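Local atomic coordinates of AtFKBP42 (Arabidopsis thaliana, PDB entry 2F4E), a protein that takes part in regulating MDR-type ABC transporters and probably accelerates protein folding by cis-trans isomerisation of peptide bonds that precede proline. Residues 114-117 against 121-124; 42-47 against 52-57. All blocks are in the same frame, centred on the assembly; numbering follows the deposited sequence.

Interaction 1: residues 114-117 against 121-124; sequences ASMK and RALV
Met116 and Ala122 meet through methyl groups: the terminal CE of the thioether lies 3.7 Å from CB of the alanine, and this single apolar approach is the heart of the contact. The methionine reaches it by running straight out and then bending. Its CG points opposite the carbonyl carbon (chi1 -62°), the chain continues extended to SD, and a turn about the CG-SD bond (chi3 88°) swings CE toward the strand. The sulfur itself stays further back, so the methyl does the touching.

A second kind of contact is made with the backbone. The same CE sits 3.6 Å from Ala122 N and 4.1 Å from Arg121 C, against the peptide group that joins these two residues. It is a van der Waals contact. Ala122 is itself hydrogen-bonded through its backbone to Val153 of strand 149-158.

The arrangement belongs to the FKBP fold, in which a curved antiparallel sheet wraps around a short helix. Segment 114-117 is part of the loop that leaves helix 107-113; the strand to which that loop returns begins with segment 121-124. Met116 thus fills the layer between the returning chain and the sheet, where it also packs on Val153 and Val155 of strand 149-158 and on Lys53 of strand 51-55. The small side chain of Ala122 lets the methionine methyl settle close to the strand backbone.

Polar interactions lie around this apolar core. Arg121 turns its CB the other way from the loop, and its guanidinium forms a salt bridge with Glu154. On the loop, Ser115 OG is hydrogen-bonded to Gly112 O near the end of the helix, while Lys117 NZ is held by Gly61 O.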
ATOM      1  N   ALA A 114      -2.518   5.199  -5.712  1.00 35.36           N
ATOM      2  CA  ALA A 114      -2.839   6.088  -6.820  1.00 37.10           C
ATOM      3  C   ALA A 114      -3.404   5.333  -8.016  1.00 37.60           C
ATOM      4  O   ALA A 114      -4.013   5.938  -8.895  1.00 40.24           O
ATOM      5  CB  ALA A 114      -1.587   6.883  -7.245  1.00 35.28           C
ATOM      6  N   SER A 115      -3.213   4.019  -8.047  1.00 36.40           N
ATOM      7  CA  SER A 115      -3.684   3.211  -9.167  1.00 34.44           C
ATOM      8  C   SER A 115      -4.961   2.464  -8.828  1.00 35.20           C
ATOM      9  O   SER A 115      -5.485   1.717  -9.645  1.00 33.30           O
ATOM     10  CB  SER A 115      -2.608   2.198  -9.560  1.00 37.83           C
ATOM     11  OG  SER A 115      -2.679   1.049  -8.733  1.00 35.90           O
ATOM     12  N   MET A 116      -5.468   2.675  -7.624  1.00 33.57           N
ATOM     13  CA  MET A 116      -6.659   1.975  -7.187  1.00 36.17           C
ATOM     14  C   MET A 116      -7.962   2.761  -7.280  1.00 38.93           C
ATOM     15  O   MET A 116      -7.982   3.994  -7.278  1.00 40.13           O
ATOM     16  CB  MET A 116      -6.456   1.490  -5.746  1.00 35.85           C
ATOM     17  CG  MET A 116      -5.317   0.503  -5.572  1.00 37.10           C
ATOM     18  SD  MET A 116      -4.989   0.086  -3.859  1.00 33.52           S
ATOM     19  CE  MET A 116      -6.084  -1.261  -3.635  1.00 33.00           C
ATOM     20  N   LYS A 117      -9.057   2.017  -7.356  1.00 39.80           N
ATOM     21  CA  LYS A 117     -10.388   2.597  -7.418  1.00 39.66           C
ATOM     22  C   LYS A 117     -10.919   2.482  -6.008  1.00 38.95           C
ATOM     23  O   LYS A 117     -10.320   1.811  -5.178  1.00 36.30           O
ATOM     24  CB  LYS A 117     -11.297   1.807  -8.359  1.00 39.19           C
ATOM     25  CG  LYS A 117     -10.874   1.852  -9.803  1.00 44.75           C
ATOM     26  CD  LYS A 117     -11.926   1.235 -10.715  1.00 48.22           C
ATOM     27  CE  LYS A 117     -11.518   1.392 -12.161  1.00 49.98           C
ATOM     28  NZ  LYS A 117     -11.270   2.830 -12.466  1.00 52.01           N
ATOM     29  N   ARG A 121      -9.393  -3.757  -3.369  1.00 35.76           N
ATOM     30  CA  ARG A 121      -8.520  -4.418  -2.417  1.00 37.04           C
ATOM     31  C   ARG A 121      -7.430  -5.086  -3.246  1.00 36.68           C
ATOM     32  O   ARG A 121      -7.733  -5.841  -4.167  1.00 39.09           O
ATOM     33  CB  ARG A 121      -9.321  -5.456  -1.638  1.00 38.63           C
ATOM     34  CG  ARG A 121      -8.647  -5.977  -0.394  1.00 44.63           C
ATOM     35  CD  ARG A 121      -9.706  -6.511   0.567  1.00 49.93           C
ATOM     36  NE  ARG A 121      -9.127  -6.972   1.829  1.00 52.51           N
ATOM     37  CZ  ARG A 121      -9.836  -7.271   2.920  1.00 56.40           C
ATOM     38  NH1 ARG A 121     -11.161  -7.143   2.915  1.00 56.18           N
ATOM     39  NH2 ARG A 121      -9.228  -7.751   4.004  1.00 54.84           N
ATOM     40  N   ALA A 122      -6.169  -4.799  -2.935  1.00 33.39           N
ATOM     41  CA  ALA A 122      -5.072  -5.374  -3.696  1.00 31.74           C
ATOM     42  C   ALA A 122      -3.800  -5.575  -2.909  1.00 32.75           C
ATOM     43  O   ALA A 122      -3.652  -5.082  -1.791  1.00 31.41           O
ATOM     44  CB  ALA A 122      -4.771  -4.504  -4.894  1.00 33.04           C
ATOM     45  N   LEU A 123      -2.882  -6.320  -3.510  1.00 29.39           N
ATOM     46  CA  LEU A 123      -1.580  -6.576  -2.912  1.00 27.72           C
ATOM     47  C   LEU A 123      -0.611  -5.621  -3.585  1.00 28.83           C
ATOM     48  O   LEU A 123      -0.654  -5.444  -4.802  1.00 28.97           O
ATOM     49  CB  LEU A 123      -1.139  -8.009  -3.178  1.00 28.75           C
ATOM     50  CG  LEU A 123      -1.944  -9.146  -2.543  1.00 31.66           C
ATOM     51  CD1 LEU A 123      -1.256 -10.483  -2.872  1.00 30.80           C
ATOM     52  CD2 LEU A 123      -2.043  -8.947  -1.021  1.00 28.74           C
ATOM     53  N   VAL A 124       0.244  -4.982  -2.800  1.00 26.67           N
ATOM     54  CA  VAL A 124       1.201  -4.055  -3.371  1.00 25.91           C
ATOM     55  C   VAL A 124       2.612  -4.443  -2.957  1.00 29.95           C
ATOM     56  O   VAL A 124       2.955  -4.472  -1.766  1.00 28.87           O
ATOM     57  CB  VAL A 124       0.911  -2.588  -2.944  1.00 28.08           C
ATOM     58  CG1 VAL A 124       1.803  -1.647  -3.721  1.00 19.04           C
ATOM     59  CG2 VAL A 124      -0.547  -2.242  -3.170  1.00 25.58           C
TER

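Interaction 2: residues 42-47 against 52-57; sequences SEAEVL and SKQIIK
A two-stranded antiparallel hairpin, strand 45-48 against strand 51-55, brings these segments together and adds an outer strand to the FKBP sheet. Its backbone bonding is concentrated on one hydrogen-bonded pair, Glu45 and Lys53, which exchange two bonds: Glu45 N to Lys53 O and Lys53 N to Glu45 O are each 2.8 Å long. The first is the straighter, at 165° about the hydrogen against 152°. Each acceptor also receives a close CA-H, Ala44 CA lying 3.2 Å from Lys53 O and Ser52 CA 3.2 Å from Glu45 O. Val46 and Ser52 form the next, non-hydrogen-bonded pair.

Apolar packing differs on the two faces. With Val46 and Ser52, Ala44 CB comes 3.9 Å from Ser52 CB and also touches the CG methylene of Gln54. On the face of Glu45 and Lys53, Leu47 CD1 meets Lys53 CB at 4.1 Å, and these two side chains cross obliquely. Lys53 CG stands anti to its own N (chi1 179°) and the chain kinks further out, carrying NZ toward Ser115 OG, its hydrogen-bonding partner.

Beyond the paired strands, the amide of Gln54 reaches back over the incoming chain. Its NE2 donates to Val40 O; the modelled approach to Ser42 O is too short for its details to be trusted. At the far end Ile56 and Lys57 both oppose Arg121 in a classic beta bulge.

Glu45 OE1 and Lys53 NZ are 4.7 Å apart without a direct bond, so their opposite charges may attract only at a distance; the well-defined bonds that link the strands directly are those of the backbone, with the side chains packing around them.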
ATOM      1  N   SER A  42      -2.322 -14.781 -10.021  1.00 61.95           N
ATOM      2  CA  SER A  42      -2.282 -13.826 -11.138  1.00 60.37           C
ATOM      3  C   SER A  42      -1.017 -12.964 -11.177  1.00 59.33           C
ATOM      4  O   SER A  42      -0.568 -12.449 -10.156  1.00 59.32           O
ATOM      5  CB  SER A  42      -3.496 -12.908 -11.034  1.00 60.94           C
ATOM      6  OG  SER A  42      -4.578 -13.616 -10.442  1.00 61.71           O
ATOM      7  N   GLU A  43      -0.449 -12.790 -12.363  1.00 58.07           N
ATOM      8  CA  GLU A  43       0.752 -11.975 -12.499  1.00 57.75           C
ATOM      9  C   GLU A  43       0.464 -10.474 -12.323  1.00 57.19           C
ATOM     10  O   GLU A  43      -0.554  -9.955 -12.794  1.00 56.42           O
ATOM     11  CB  GLU A  43       1.419 -12.266 -13.849  1.00 59.14           C
ATOM     12  CG  GLU A  43       1.902 -13.731 -13.955  1.00 63.05           C
ATOM     13  CD  GLU A  43       2.889 -13.983 -15.101  1.00 64.64           C
ATOM     14  OE1 GLU A  43       3.458 -13.000 -15.624  1.00 64.04           O
ATOM     15  OE2 GLU A  43       3.083 -15.177 -15.466  1.00 65.12           O
ATOM     16  N   ALA A  44       1.381  -9.791 -11.637  1.00 55.04           N
ATOM     17  CA  ALA A  44       1.245  -8.364 -11.329  1.00 54.89           C
ATOM     18  C   ALA A  44       1.324  -7.366 -12.471  1.00 53.98           C
ATOM     19  O   ALA A  44       1.844  -7.654 -13.547  1.00 55.32           O
ATOM     20  CB  ALA A  44       2.266  -7.970 -10.261  1.00 53.74           C
ATOM     21  N   GLU A  45       0.796  -6.177 -12.200  1.00 51.53           N
ATOM     22  CA  GLU A  45       0.804  -5.057 -13.130  1.00 48.92           C
ATOM     23  C   GLU A  45       1.896  -4.145 -12.603  1.00 46.65           C
ATOM     24  O   GLU A  45       1.972  -3.916 -11.398  1.00 47.82           O
ATOM     25  CB  GLU A  45      -0.527  -4.316 -13.086  1.00 48.82           C
ATOM     26  CG  GLU A  45      -0.474  -2.966 -13.791  1.00 51.56           C
ATOM     27  CD  GLU A  45      -1.766  -2.174 -13.661  1.00 55.06           C
ATOM     28  OE1 GLU A  45      -2.764  -2.737 -13.155  1.00 54.50           O
ATOM     29  OE2 GLU A  45      -1.772  -0.987 -14.072  1.00 56.88           O
ATOM     30  N   VAL A  46       2.737  -3.626 -13.489  1.00 44.95           N
ATOM     31  CA  VAL A  46       3.829  -2.755 -13.069  1.00 45.66           C
ATOM     32  C   VAL A  46       3.406  -1.294 -13.001  1.00 45.38           C
ATOM     33  O   VAL A  46       2.968  -0.724 -13.999  1.00 46.83           O
ATOM     34  CB  VAL A  46       5.037  -2.883 -14.017  1.00 47.55           C
ATOM     35  CG1 VAL A  46       6.113  -1.879 -13.620  1.00 44.71           C
ATOM     36  CG2 VAL A  46       5.593  -4.312 -13.965  1.00 47.70           C
ATOM     37  N   LEU A  47       3.554  -0.696 -11.822  1.00 42.66           N
ATOM     38  CA  LEU A  47       3.178   0.694 -11.612  1.00 41.21           C
ATOM     39  C   LEU A  47       4.411   1.563 -11.526  1.00 42.41           C
ATOM     40  O   LEU A  47       4.323   2.785 -11.647  1.00 43.34           O
ATOM     41  CB  LEU A  47       2.395   0.857 -10.309  1.00 37.88           C
ATOM     42  CG  LEU A  47       1.252  -0.101 -10.019  1.00 35.39           C
ATOM     43  CD1 LEU A  47       0.604   0.297  -8.708  1.00 35.60           C
ATOM     44  CD2 LEU A  47       0.252  -0.063 -11.143  1.00 37.38           C
ATOM     45  N   SER A  52       4.683  -2.877  -7.921  1.00 35.54           N
ATOM     46  CA  SER A  52       3.814  -3.715  -8.750  1.00 37.52           C
ATOM     47  C   SER A  52       2.564  -4.088  -7.958  1.00 37.27           C
ATOM     48  O   SER A  52       2.573  -4.027  -6.724  1.00 37.38           O
ATOM     49  CB  SER A  52       4.568  -4.964  -9.221  1.00 36.20           C
ATOM     50  OG  SER A  52       5.015  -5.736  -8.124  1.00 39.04           O
ATOM     51  N   LYS A  53       1.503  -4.494  -8.652  1.00 37.66           N
ATOM     52  CA  LYS A  53       0.237  -4.796  -7.974  1.00 36.94           C
ATOM     53  C   LYS A  53      -0.583  -5.962  -8.520  1.00 36.94           C
ATOM     54  O   LYS A  53      -0.560  -6.267  -9.706  1.00 40.03           O
ATOM     55  CB  LYS A  53      -0.659  -3.559  -8.006  1.00 36.75           C
ATOM     56  CG  LYS A  53      -2.023  -3.746  -7.359  1.00 35.32           C
ATOM     57  CD  LYS A  53      -2.914  -2.515  -7.493  1.00 36.46           C
ATOM     58  CE  LYS A  53      -3.341  -2.292  -8.923  1.00 35.94           C
ATOM     59  NZ  LYS A  53      -4.213  -1.110  -9.046  1.00 41.41           N
ATOM     60  N   GLN A  54      -1.330  -6.593  -7.625  1.00 36.56           N
ATOM     61  CA  GLN A  54      -2.230  -7.704  -7.938  1.00 38.86           C
ATOM     62  C   GLN A  54      -3.572  -7.332  -7.308  1.00 40.23           C
ATOM     63  O   GLN A  54      -3.647  -7.135  -6.099  1.00 39.17           O
ATOM     64  CB  GLN A  54      -1.758  -8.995  -7.283  1.00 41.55           C
ATOM     65  CG  GLN A  54      -0.448  -9.567  -7.755  1.00 43.24           C
ATOM     66  CD  GLN A  54      -0.169 -10.917  -7.106  1.00 45.38           C
ATOM     67  OE1 GLN A  54       0.015 -11.018  -5.893  1.00 44.07           O
ATOM     68  NE2 GLN A  54      -0.156 -11.963  -7.915  1.00 46.62           N
ATOM     69  N   ILE A  55      -4.628  -7.263  -8.108  1.00 39.72           N
ATOM     70  CA  ILE A  55      -5.946  -6.905  -7.592  1.00 41.01           C
ATOM     71  C   ILE A  55      -6.685  -8.107  -7.017  1.00 43.44           C
ATOM     72  O   ILE A  55      -6.770  -9.165  -7.641  1.00 44.69           O
ATOM     73  CB  ILE A  55      -6.815  -6.253  -8.695  1.00 39.85           C
ATOM     74  CG1 ILE A  55      -6.206  -4.910  -9.098  1.00 40.68           C
ATOM     75  CG2 ILE A  55      -8.230  -6.061  -8.206  1.00 39.57           C
ATOM     76  CD1 ILE A  55      -6.897  -4.250 -10.291  1.00 44.17           C
ATOM     77  N   ILE A  56      -7.214  -7.930  -5.813  1.00 43.86           N
ATOM     78  CA  ILE A  56      -7.951  -8.983  -5.120  1.00 43.66           C
ATOM     79  C   ILE A  56      -9.439  -8.810  -5.396  1.00 46.02           C
ATOM     80  O   ILE A  56     -10.141  -9.756  -5.759  1.00 45.86           O
ATOM     81  CB  ILE A  56      -7.732  -8.890  -3.591  1.00 42.48           C
ATOM     82  CG1 ILE A  56      -6.284  -9.241  -3.253  1.00 40.47           C
ATOM     83  CG2 ILE A  56      -8.745  -9.779  -2.851  1.00 40.78           C
ATOM     84  CD1 ILE A  56      -5.965  -9.194  -1.768  1.00 37.55           C
ATOM     85  N   LYS A  57      -9.907  -7.582  -5.193  1.00 46.91           N
ATOM     86  CA  LYS A  57     -11.301  -7.223  -5.399  1.00 46.76           C
ATOM     87  C   LYS A  57     -11.401  -5.923  -6.176  1.00 48.04           C
ATOM     88  O   LYS A  57     -10.904  -4.897  -5.722  1.00 47.94           O
ATOM     89  CB  LYS A  57     -11.998  -7.055  -4.047  1.00 47.70           C
ATOM     90  CG  LYS A  57     -13.425  -6.552  -4.141  1.00 49.18           C
ATOM     91  CD  LYS A  57     -14.008  -6.374  -2.766  1.00 50.15           C
ATOM     92  CE  LYS A  57     -15.405  -5.808  -2.838  1.00 52.37           C
ATOM     93  NZ  LYS A  57     -15.998  -5.677  -1.469  1.00 53.85           N
TER

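Interaction 2 closes before interaction 1 opens, so the two follow in series along the chain, yet their centres lie about 8 Å apart, on the same side of the chain's centre. What unites them is the antiparallel sheet, in which strands 51-55 and 121-126 are neighbours: Arg121 O and Ile56 N are 2.7 Å apart in a probable hydrogen bond, and Ala122 CB packs 3.1 Å from Gln54 O. Interaction 1 ties the loop after helix 107-113 to the sheet in the buried interior, whereas interaction 2 adds the N-terminal hairpin at the surface. Through strand 51-55 the hairpin is joined to the rest of the sheet.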